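Hydrolase, isochorismatase family (Pseudomonas putida KT2440, PDB 4H17) probably acts as a hydrolase of the isochorismatase family, with a Rossmann-like fold. Local coordinates at residues F131-S136 with D156-R161; L26-A31 with R54-A59; T140-K145 with D185-V190; R70-V75 with V100-M105. All coordinates share one frame; numbering follows the deposited sequence. Where two conformers were deposited one is given.

From the N terminus, contact 2 comes first, folding helix 45-61 back on strand 24-29 within a beta-alpha-beta unit. Contact 4 follows and pairs the end of strand 66-71 with the edge strand 99-103 across a long, mostly irregular loop. The second half of the chain holds contacts 1 and 3, whose segments alternate: contact 1 links the two strand ends that flank helix 133-146, while contact 3 ties that helix to the last turn of helix 172-186 and the approach to strand 189-191. Contacts 2 and 4 each close before the next opens. D30, H71, K103 and S136 draw contacts 2, 4 and 1 together around the strand ends, and contacts 1, 3 and 4 reach the second subunit.

Contact 1 of 4, residues F131-S136 with D156-R161; sequences FMSHSS and DASATR. With SO4 (sulfate ion), chain C; EDO (1,2-ethanediol), chain H.
The imidazole of H134 meets 156-161 through its edge: T160 OG1 and R161 NH1 both lie near the ring plane, while S135 CB of the same helix sits over one face, offset toward the rim. ND1 approaches T160 OG1 to 2.7 Å, but the N-H...O angle of 119° marks the bond as weak. The R161 guanidinium, turned 39° from the imidazole, receives at its own edge the selenium of selenomethionine M132, with SE 3.4 Å from NH1. The F131 ring has A159 O in its plane, and its CE1 rests on A159 CB at 3.8 Å.

The H134 ring is brought to T160 by a first torsion that sets CG between the backbone N and carbonyl carbon (chi1 67°). Its NE2 binds D185 of the second subunit, which also forms a salt bridge with R161; an alanine in place of this histidine is likely to leave that carboxylate with one mate fewer and T160 OG1 without its weak ND1 bond.

The contact lies at the C-terminal ends of the two strands of a beta-alpha-beta unit in the Rossmann-like fold: strand 125-131 passes through a cis peptide before M132, the N-cap of helix 133-146, and the chain returns as strand 150-159. S133 N donates to A159 O at 2.9 Å. The helix start binds a sulfate, probably from the crystallisation liquor, through M132 N (2.8 Å) and S136 N. S136, with D30 and K103 beside it, probably corresponds to the cysteine of the Asp-Lys-Cys arrangement in isochorismatase-like hydrolases.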
# COMPACT_ATOMS: atom_id res chain seq x y z
N PHE A 131 -0.45 13.46 -2.89
CA PHE A 131 -1.17 13.35 -1.65
C PHE A 131 -2.28 12.34 -1.71
O PHE A 131 -2.91 12.16 -2.78
CB PHE A 131 -1.79 14.72 -1.30
CG PHE A 131 -0.82 15.83 -1.50
CD1 PHE A 131 0.23 16.01 -0.62
CD2 PHE A 131 -0.99 16.70 -2.53
CE1 PHE A 131 1.19 16.98 -0.85
CE2 PHE A 131 -0.06 17.73 -2.76
CZ PHE A 131 1.02 17.88 -1.90
N MSE A 132 -2.60 11.67 -0.58
CA MSE A 132 -1.75 11.55 0.65
C MSE A 132 -0.77 10.43 0.46
O MSE A 132 -1.04 9.46 -0.27
CB MSE A 132 -2.65 11.22 1.85
CG MSE A 132 -3.68 12.30 2.09
SE MSE A 132 -4.78 12.06 3.69
CE MSE A 132 -5.58 10.30 3.26
N SER A 133 0.39 10.55 1.07
CA SER A 133 1.47 9.61 0.81
C SER A 133 1.04 8.18 1.12
O SER A 133 1.41 7.26 0.37
CB SER A 133 2.75 9.97 1.59
OG SER A 133 2.54 10.04 2.95
N HIS A 134 0.30 7.96 2.20
CA HIS A 134 -0.02 6.59 2.68
C HIS A 134 -1.21 5.96 1.94
O HIS A 134 -1.48 4.78 2.10
CB HIS A 134 -0.28 6.54 4.18
CG HIS A 134 -1.50 7.27 4.60
ND1 HIS A 134 -1.57 8.64 4.63
CD2 HIS A 134 -2.74 6.83 4.92
CE1 HIS A 134 -2.79 9.02 4.95
NE2 HIS A 134 -3.50 7.94 5.19
N SER A 135 -1.97 6.78 1.21
CA SER A 135 -3.27 6.35 0.67
C SER A 135 -3.24 6.33 -0.87
O SER A 135 -2.78 5.36 -1.44
CB SER A 135 -4.41 7.19 1.27
OG SER A 135 -5.65 6.82 0.71
N SER A 136 -3.58 7.44 -1.55
CA SER A 136 -3.57 7.40 -3.03
C SER A 136 -2.16 7.22 -3.65
O SER A 136 -2.01 6.54 -4.66
CB SER A 136 -4.23 8.63 -3.70
OG SER A 136 -5.65 8.58 -3.59
N ASP A 156 9.84 14.54 -0.64
CA ASP A 156 9.62 15.91 -0.15
C ASP A 156 8.66 16.74 -1.02
O ASP A 156 8.44 17.92 -0.79
CB ASP A 156 10.96 16.62 0.14
CG ASP A 156 11.84 16.76 -1.09
OD1 ASP A 156 11.44 16.36 -2.20
OD2 ASP A 156 12.96 17.29 -0.93
N ALA A 157 8.01 16.04 -1.93
CA ALA A 157 6.94 16.59 -2.78
C ALA A 157 5.66 15.78 -2.54
O ALA A 157 4.79 15.65 -3.43
CB ALA A 157 7.34 16.54 -4.23
N SER A 158 5.56 15.24 -1.35
CA SER A 158 4.42 14.40 -0.94
C SER A 158 4.21 14.65 0.55
O SER A 158 5.14 15.09 1.26
CB SER A 158 4.69 12.94 -1.28
OG SER A 158 3.63 12.07 -0.83
N ALA A 159 3.01 14.39 1.05
CA ALA A 159 2.70 14.63 2.42
C ALA A 159 1.55 13.80 2.89
O ALA A 159 0.79 13.23 2.10
CB ALA A 159 2.38 16.11 2.65
N THR A 160 1.39 13.78 4.19
CA THR A 160 0.28 13.14 4.83
C THR A 160 -0.15 13.93 6.08
O THR A 160 0.19 15.13 6.25
CB THR A 160 0.60 11.66 5.09
OG1 THR A 160 -0.56 11.00 5.60
CG2 THR A 160 1.73 11.52 6.05
N ARG A 161 -1.00 13.29 6.88
CA ARG A 161 -1.49 13.90 8.12
C ARG A 161 -1.30 12.98 9.34
O ARG A 161 -0.94 11.80 9.21
CB ARG A 161 -2.93 14.31 7.94
CG ARG A 161 -3.92 13.14 7.95
CD ARG A 161 -5.35 13.56 7.61
NE ARG A 161 -6.37 12.65 8.16
CZ ARG A 161 -6.63 11.42 7.71
NH1 ARG A 161 -5.99 10.92 6.65
NH2 ARG A 161 -7.57 10.71 8.33
S SO4 C . -6.13 10.21 -0.52
O1 SO4 C . -6.57 10.28 -1.92
O2 SO4 C . -4.74 9.83 -0.43
O3 SO4 C . -6.93 9.16 0.15
O4 SO4 C . -6.42 11.45 0.23
C1 EDO H . 5.50 15.24 6.91
O1 EDO H . 5.17 16.54 7.43
C2 EDO H . 4.78 15.08 5.58
O2 EDO H . 3.36 15.12 5.72

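Contact 2 of 4, residues L26-A31 with R54-A59; sequences LIIIDA and RLLDAA
I28 and L56 make the tightest contact between strand 24-29 and helix 45-61: I28 CD1 is 3.3 Å from L56 CD2 and 3.4 Å from L56 CG, both closer than ordinary van der Waals separation. The two side chains cross at about a right angle, with the isoleucine methyl set against that branch of the leucine. L26 works through a single methyl as well. Its CD2 lies 3.8 Å from A59 CB, 3.9 Å from the backbone O of L55 and 4.3 Å from L55 CB, a wider fit against the helix surface.

With CG anti to the backbone N (chi1 174°), L26 turns its CD2 branch to the helix; the extended I28 chain (chi2 174°) carries CD1 there. The short axes come within 10.1 Å and their N-to-C directions differ by 150°, so the helix runs roughly antiparallel to the strand, as expected of the connection in a beta-alpha-beta crossover.

All five touching residues are buried. Beyond them, L56 and A59 also pack on I66 of strand 66-71, whereas L26 and I28 reach I127 and C129 of strand 125-131, setting the helix over the middle of the parallel sheet.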
# COMPACT_ATOMS: atom_id res chain seq x y z
N LEU A 26 5.88 12.50 -15.57
CA LEU A 26 5.66 13.07 -14.23
C LEU A 26 4.17 12.96 -13.89
O LEU A 26 3.32 13.31 -14.70
CB LEU A 26 6.04 14.54 -14.16
CG LEU A 26 5.73 15.31 -12.86
CD1 LEU A 26 6.50 14.77 -11.66
CD2 LEU A 26 6.04 16.78 -13.06
N ILE A 27 3.88 12.40 -12.73
CA ILE A 27 2.51 12.22 -12.23
C ILE A 27 2.33 12.96 -10.91
O ILE A 27 3.05 12.69 -9.94
CB ILE A 27 2.13 10.74 -12.03
CG1 ILE A 27 2.41 9.90 -13.31
CG2 ILE A 27 0.66 10.62 -11.58
CD1 ILE A 27 2.24 8.41 -13.17
N ILE A 28 1.37 13.91 -10.89
CA ILE A 28 1.08 14.69 -9.69
C ILE A 28 -0.29 14.23 -9.18
O ILE A 28 -1.31 14.44 -9.84
CB ILE A 28 1.03 16.19 -9.98
CG1 ILE A 28 2.33 16.63 -10.64
CG2 ILE A 28 0.79 16.98 -8.68
CD1 ILE A 28 2.35 18.07 -11.09
N ILE A 29 -0.29 13.63 -8.00
CA ILE A 29 -1.51 13.02 -7.44
C ILE A 29 -2.18 13.95 -6.44
O ILE A 29 -1.62 14.30 -5.37
CB ILE A 29 -1.17 11.67 -6.80
CG1 ILE A 29 -0.66 10.70 -7.86
CG2 ILE A 29 -2.37 11.09 -6.09
CD1 ILE A 29 -0.15 9.36 -7.36
N ASP A 30 -3.39 14.40 -6.79
CA ASP A 30 -4.32 14.99 -5.85
C ASP A 30 -3.86 16.33 -5.28
O ASP A 30 -4.00 16.56 -4.09
CB ASP A 30 -4.66 14.02 -4.70
CG ASP A 30 -5.31 12.71 -5.20
OD1 ASP A 30 -5.91 12.67 -6.31
OD2 ASP A 30 -5.25 11.74 -4.40
N ALA A 31 -3.28 17.20 -6.12
CA ALA A 31 -2.79 18.49 -5.61
C ALA A 31 -3.97 19.47 -5.51
O ALA A 31 -4.11 20.43 -6.28
CB ALA A 31 -1.64 18.99 -6.48
N ARG A 54 8.38 23.06 -8.24
CA ARG A 54 9.71 22.90 -8.82
C ARG A 54 9.74 21.78 -9.85
O ARG A 54 10.35 21.94 -10.91
CB ARG A 54 10.78 22.67 -7.76
CG ARG A 54 10.96 23.86 -6.85
CD ARG A 54 12.01 23.63 -5.78
NE ARG A 54 12.14 24.85 -4.98
CZ ARG A 54 11.78 25.01 -3.70
NH1 ARG A 54 11.27 24.01 -2.98
NH2 ARG A 54 11.97 26.18 -3.10
N LEU A 55 9.09 20.66 -9.55
CA LEU A 55 9.07 19.54 -10.47
C LEU A 55 8.30 19.93 -11.71
O LEU A 55 8.74 19.64 -12.82
CB LEU A 55 8.42 18.31 -9.84
CG LEU A 55 9.19 17.61 -8.71
CD1 LEU A 55 8.27 16.65 -7.97
CD2 LEU A 55 10.44 16.92 -9.25
N LEU A 56 7.17 20.60 -11.53
CA LEU A 56 6.39 21.05 -12.69
C LEU A 56 7.16 22.00 -13.59
O LEU A 56 7.15 21.88 -14.82
CB LEU A 56 5.16 21.80 -12.23
CG LEU A 56 3.95 20.98 -11.92
CD1 LEU A 56 2.90 21.93 -11.36
CD2 LEU A 56 3.44 20.33 -13.21
N ASP A 57 7.85 22.95 -12.96
CA ASP A 57 8.67 23.90 -13.69
C ASP A 57 9.67 23.16 -14.54
O ASP A 57 9.80 23.44 -15.73
CB ASP A 57 9.36 24.85 -12.71
CG ASP A 57 10.21 25.91 -13.41
OD1 ASP A 57 9.70 26.58 -14.33
OD2 ASP A 57 11.39 26.06 -13.02
N ALA A 58 10.42 22.23 -13.92
CA ALA A 58 11.46 21.44 -14.58
C ALA A 58 10.93 20.56 -15.70
O ALA A 58 11.53 20.49 -16.75
CB ALA A 58 12.27 20.63 -13.58
N ALA A 59 9.82 19.89 -15.45
CA ALA A 59 9.18 19.10 -16.47
C ALA A 59 8.72 19.91 -17.67
O ALA A 59 8.85 19.46 -18.81
CB ALA A 59 8.00 18.35 -15.87

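Contact 3 of 4, residues T140-K145 with D185-V190; sequences TVRRAK and DNFACV. With SO4 (sulfate ion), chain D; SO4 (sulfate ion), chain I.
Two interactions join R142 to the ring of F187, both over its face. The guanidinium carbon CZ lies 4.5 Å from the ring centroid and 24° off the normal, a cation-pi contact; CG sits 4.1 Å from the same centroid as a CH-pi contact. The guanidinium and ring planes are 42° apart, so the groups do not stack in parallel, and NH1 dips nearest, 3.5 Å from F187 CZ. The extended chain of R142 lets its aliphatic root and its charged end both lie over the ring. That end is held by other groups too: T139 of the second subunit bonds NH1, and E179 forms a salt bridge with NH2.

Van der Waals packing comes from V141, whose CG1 makes its nearest approach to the backbone, 3.5 Å from F187 O. The same methyl also approaches A188 CB to 4.0 Å and F187 CB to 4.2 Å, so it touches two successive residues. K145 adds CD, 3.8 Å from F187 CD1.

These residues lie where the Rossmann-like sheet receives its last strand: helix 133-146 packs against the link between helix 172-186 and the outermost strand 189-191, next to strand 150-159.

One hydrogen bond spans the segments. K145 NZ reaches N186 O at 2.8 Å, with the donor tilted 33° from the carbonyl plane; the lysine is extended to CE and bends only at its last torsion, which turns NZ onto the oxygen.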
# COMPACT_ATOMS: atom_id res chain seq x y z
N THR A 140 -1.23 3.88 -5.68
CA THR A 140 -0.96 4.03 -7.10
C THR A 140 0.43 3.51 -7.48
O THR A 140 0.57 2.84 -8.48
CB THR A 140 -1.23 5.49 -7.54
OG1 THR A 140 -2.62 5.78 -7.32
CG2 THR A 140 -0.86 5.67 -8.98
N VAL A 141 1.40 3.76 -6.62
CA VAL A 141 2.77 3.31 -6.85
C VAL A 141 2.77 1.80 -6.82
O VAL A 141 3.40 1.15 -7.64
CB VAL A 141 3.72 3.91 -5.80
CG1 VAL A 141 5.09 3.25 -5.80
CG2 VAL A 141 3.88 5.41 -6.07
N ARG A 142 2.08 1.23 -5.84
CA ARG A 142 2.02 -0.24 -5.77
C ARG A 142 1.39 -0.84 -7.04
O ARG A 142 1.94 -1.79 -7.61
CB ARG A 142 1.24 -0.70 -4.54
CG ARG A 142 1.92 -0.35 -3.19
CD ARG A 142 0.99 -0.53 -2.01
NE ARG A 142 1.57 -0.09 -0.73
CZ ARG A 142 2.20 -0.89 0.13
NH1 ARG A 142 2.31 -2.18 -0.10
NH2 ARG A 142 2.69 -0.39 1.27
N ARG A 143 0.30 -0.25 -7.50
CA ARG A 143 -0.36 -0.74 -8.70
C ARG A 143 0.53 -0.64 -9.95
O ARG A 143 0.53 -1.51 -10.83
CB ARG A 143 -1.70 -0.05 -8.92
CG ARG A 143 -2.55 -0.69 -10.02
CD ARG A 143 -2.81 -2.15 -9.77
NE ARG A 143 -3.70 -2.70 -10.77
CZ ARG A 143 -3.71 -3.98 -11.13
NH1 ARG A 143 -2.88 -4.82 -10.52
NH2 ARG A 143 -4.55 -4.43 -12.07
N ALA A 144 1.28 0.44 -10.04
CA ALA A 144 2.19 0.65 -11.14
C ALA A 144 3.23 -0.46 -11.20
O ALA A 144 3.63 -0.82 -12.30
CB ALA A 144 2.89 2.00 -11.01
N LYS A 145 3.70 -0.95 -10.05
CA LYS A 145 4.60 -2.11 -10.02
C LYS A 145 3.99 -3.28 -10.78
O LYS A 145 4.68 -3.95 -11.55
CB LYS A 145 4.96 -2.54 -8.59
CG LYS A 145 5.99 -3.68 -8.49
CD LYS A 145 6.13 -4.14 -7.03
CE LYS A 145 7.24 -5.16 -6.81
NZ LYS A 145 8.60 -4.55 -6.72
N ASP A 185 11.64 -0.08 0.20
CA ASP A 185 11.94 -1.51 0.36
C ASP A 185 11.62 -2.30 -0.91
O ASP A 185 12.36 -3.24 -1.25
CB ASP A 185 11.15 -2.06 1.56
CG ASP A 185 11.50 -3.49 1.89
OD1 ASP A 185 12.70 -3.81 1.84
OD2 ASP A 185 10.55 -4.23 2.31
N ASN A 186 10.50 -2.00 -1.56
CA ASN A 186 9.96 -2.91 -2.57
C ASN A 186 9.02 -2.29 -3.64
O ASN A 186 8.42 -3.03 -4.43
CB ASN A 186 9.19 -4.01 -1.84
CG ASN A 186 9.12 -5.31 -2.62
OD1 ASN A 186 10.01 -5.64 -3.39
ND2 ASN A 186 8.06 -6.06 -2.38
N PHE A 187 8.84 -0.96 -3.63
CA PHE A 187 7.85 -0.37 -4.53
C PHE A 187 8.34 0.83 -5.34
O PHE A 187 7.78 1.10 -6.41
CB PHE A 187 6.60 -0.05 -3.76
CG PHE A 187 5.97 -1.26 -3.13
CD1 PHE A 187 5.22 -2.11 -3.90
CD2 PHE A 187 6.20 -1.56 -1.81
CE1 PHE A 187 4.66 -3.24 -3.34
CE2 PHE A 187 5.64 -2.69 -1.23
CZ PHE A 187 4.87 -3.53 -2.02
N ALA A 188 9.38 1.53 -4.89
CA ALA A 188 9.87 2.69 -5.64
C ALA A 188 11.25 3.06 -5.23
O ALA A 188 11.68 2.71 -4.14
CB ALA A 188 8.97 3.90 -5.39
N CYS A 189 11.97 3.75 -6.11
CA CYS A 189 13.11 4.59 -5.67
C CYS A 189 12.51 5.75 -4.95
O CYS A 189 11.50 6.31 -5.41
CB CYS A 189 13.92 5.06 -6.87
SG CYS A 189 14.93 3.74 -7.57
N VAL A 190 13.10 6.14 -3.83
CA VAL A 190 12.63 7.31 -3.11
C VAL A 190 13.75 8.32 -3.17
O VAL A 190 14.91 8.00 -2.84
CB VAL A 190 12.23 6.95 -1.67
CG1 VAL A 190 11.81 8.16 -0.87
CG2 VAL A 190 11.09 5.90 -1.67
S SO4 D . -6.87 -1.43 -12.44
O1 SO4 D . -8.07 -1.52 -11.59
O2 SO4 D . -5.79 -0.98 -11.58
O3 SO4 D . -7.12 -0.43 -13.50
O4 SO4 D . -6.56 -2.79 -13.01
S SO4 I . -4.89 -7.76 -10.65
O1 SO4 I . -5.80 -7.12 -11.65
O2 SO4 I . -3.47 -7.60 -11.08
O3 SO4 I . -5.11 -9.25 -10.72
O4 SO4 I . -5.12 -7.33 -9.25

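Contact 4 of 4, residues R70-V75 with V100-M105; sequences RHLGTV and VIEKRM. With SO4 (sulfate ion), chain E; SO4 (sulfate ion), chain C.
R70 O takes the N-H of K103 (2.9 Å from K103 N) and a CA-H...O contact from E102 CA (3.2 Å). These belong to the parallel pairing of strand 66-71 with 99-103, the outermost strand on this side of the Rossmann-like sheet. R70 N donates to I101 O at 2.8 Å, and beyond the strand end L72 N donates to K103 O at 2.8 Å.

H71 and K103 are paired in parallel and their side chains diverge, yet K103 NZ lies over one face of the imidazole, 4.0 Å from NE2. NZ itself bonds M105 O within its own segment and S136 OG beyond it. The ring's edge holds two sulfates, probably from the crystallisation liquor. ND1 bonds O4 of one, a surface anion shared with G73 N, R104 NH1 and R14 of the second subunit; NE2 bonds O1 of the other, held mainly by M132, S135 and S136 and consistent with a site near the family's active centre. With an alanine in place of the imidazole, the two sulfates would probably lose the ring that joins them, and F79 its stacking partner.

L72 packs its CD2 on E102 CB at 3.4 Å, crossing that side chain at about a right angle. Its CB lies over one face of the R104 guanidinium, 3.6 Å from CZ; bends at chi2 and chi3 fold the arginine back to reach it. At the guanidinium edge, R104 NH1 donates to G73 O at 3.0 Å, from 50° above the carbonyl plane.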
# COMPACT_ATOMS: atom_id res chain seq x y z
N ARG A 70 -6.83 13.97 -9.94
CA ARG A 70 -7.65 14.50 -8.88
C ARG A 70 -8.75 13.54 -8.51
O ARG A 70 -9.17 12.70 -9.32
CB ARG A 70 -8.35 15.80 -9.32
CG ARG A 70 -7.46 17.02 -9.40
CD ARG A 70 -8.29 18.28 -9.54
NE ARG A 70 -8.96 18.38 -10.85
CZ ARG A 70 -9.57 19.50 -11.29
NH1 ARG A 70 -9.70 20.57 -10.53
NH2 ARG A 70 -10.10 19.52 -12.52
N HIS A 71 -9.27 13.71 -7.30
CA HIS A 71 -10.47 13.03 -6.86
C HIS A 71 -11.67 13.45 -7.69
O HIS A 71 -11.84 14.65 -8.01
CB HIS A 71 -10.79 13.35 -5.43
CG HIS A 71 -9.91 12.68 -4.43
ND1 HIS A 71 -10.40 11.97 -3.36
CD2 HIS A 71 -8.57 12.64 -4.33
CE1 HIS A 71 -9.40 11.48 -2.67
NE2 HIS A 71 -8.27 11.91 -3.21
N LEU A 72 -12.53 12.49 -7.99
CA LEU A 72 -13.85 12.83 -8.48
C LEU A 72 -14.60 13.63 -7.42
O LEU A 72 -15.26 14.63 -7.75
CB LEU A 72 -14.62 11.58 -8.85
CG LEU A 72 -14.23 11.00 -10.20
CD1 LEU A 72 -14.71 9.56 -10.27
CD2 LEU A 72 -14.82 11.83 -11.34
N GLY A 73 -14.46 13.26 -6.15
CA GLY A 73 -15.18 13.97 -5.08
C GLY A 73 -16.69 13.82 -5.07
O GLY A 73 -17.32 13.12 -5.90
N THR A 74 -17.27 14.54 -4.12
CA THR A 74 -18.70 14.53 -3.91
C THR A 74 -19.18 15.99 -3.86
O THR A 74 -18.63 16.77 -3.15
CB THR A 74 -19.02 13.83 -2.57
OG1 THR A 74 -18.52 12.48 -2.57
CG2 THR A 74 -20.49 13.73 -2.32
N VAL A 75 -20.21 16.30 -4.65
CA VAL A 75 -20.86 17.59 -4.61
C VAL A 75 -21.36 17.81 -3.19
O VAL A 75 -22.09 16.98 -2.59
CB VAL A 75 -22.01 17.70 -5.61
CG1 VAL A 75 -22.77 19.00 -5.37
CG2 VAL A 75 -21.45 17.62 -7.02
N VAL A 100 -5.00 15.30 -17.60
CA VAL A 100 -5.72 15.49 -16.34
C VAL A 100 -6.78 14.42 -16.20
O VAL A 100 -7.62 14.27 -17.08
CB VAL A 100 -6.36 16.90 -16.22
CG1 VAL A 100 -6.92 17.13 -14.82
CG2 VAL A 100 -5.38 18.01 -16.50
N ILE A 101 -6.72 13.68 -15.11
CA ILE A 101 -7.72 12.68 -14.84
C ILE A 101 -8.38 12.82 -13.50
O ILE A 101 -7.83 13.41 -12.53
CB ILE A 101 -7.15 11.27 -15.00
CG1 ILE A 101 -5.98 11.04 -14.04
CG2 ILE A 101 -6.72 11.02 -16.46
CD1 ILE A 101 -5.55 9.60 -14.00
N GLU A 102 -9.59 12.28 -13.48
CA GLU A 102 -10.39 12.20 -12.26
C GLU A 102 -10.59 10.76 -11.89
O GLU A 102 -10.91 9.92 -12.74
CB GLU A 102 -11.80 12.78 -12.45
CG GLU A 102 -11.91 14.03 -13.27
CD GLU A 102 -13.25 14.71 -13.05
OE1 GLU A 102 -13.44 15.35 -11.99
OE2 GLU A 102 -14.13 14.56 -13.92
N LYS A 103 -10.39 10.47 -10.61
CA LYS A 103 -10.43 9.09 -10.13
C LYS A 103 -11.36 8.90 -8.91
O LYS A 103 -11.53 9.84 -8.07
CB LYS A 103 -9.02 8.64 -9.79
CG LYS A 103 -8.47 9.30 -8.54
CD LYS A 103 -7.11 8.75 -8.15
CE LYS A 103 -6.70 9.26 -6.79
NZ LYS A 103 -7.50 8.78 -5.65
N ARG A 104 -11.89 7.69 -8.76
CA ARG A 104 -12.71 7.33 -7.59
C ARG A 104 -11.94 6.63 -6.47
O ARG A 104 -12.25 6.83 -5.28
CB ARG A 104 -13.92 6.47 -7.97
CG ARG A 104 -14.84 6.24 -6.77
CD ARG A 104 -15.35 7.54 -6.12
NE ARG A 104 -16.26 8.16 -7.05
CZ ARG A 104 -16.81 9.37 -6.96
NH1 ARG A 104 -16.53 10.20 -5.98
NH2 ARG A 104 -17.64 9.74 -7.92
N MSE A 105 -10.94 5.84 -6.84
CA MSE A 105 -10.27 5.00 -5.87
C MSE A 105 -8.92 5.54 -5.53
O MSE A 105 -8.31 6.28 -6.33
CB MSE A 105 -10.05 3.58 -6.42
CG MSE A 105 -11.29 2.97 -7.03
SE MSE A 105 -12.79 2.92 -5.82
CE MSE A 105 -11.95 1.88 -4.46
S SO4 E . -13.64 10.81 -3.68
O1 SO4 E . -12.91 9.72 -2.93
O2 SO4 E . -15.07 10.70 -3.26
O3 SO4 E . -13.38 10.80 -5.08
O4 SO4 E . -13.16 12.06 -3.03
S SO4 C . -6.13 10.21 -0.52
O1 SO4 C . -6.57 10.28 -1.92
O2 SO4 C . -4.74 9.83 -0.43
O3 SO4 C . -6.93 9.16 0.15
O4 SO4 C . -6.42 11.45 0.23
O HOH W 1 -9.34 16.29 -12.56
O HOH W 2 -16.16 14.93 -10.31
O HOH W 3 -18.67 12.44 -7.93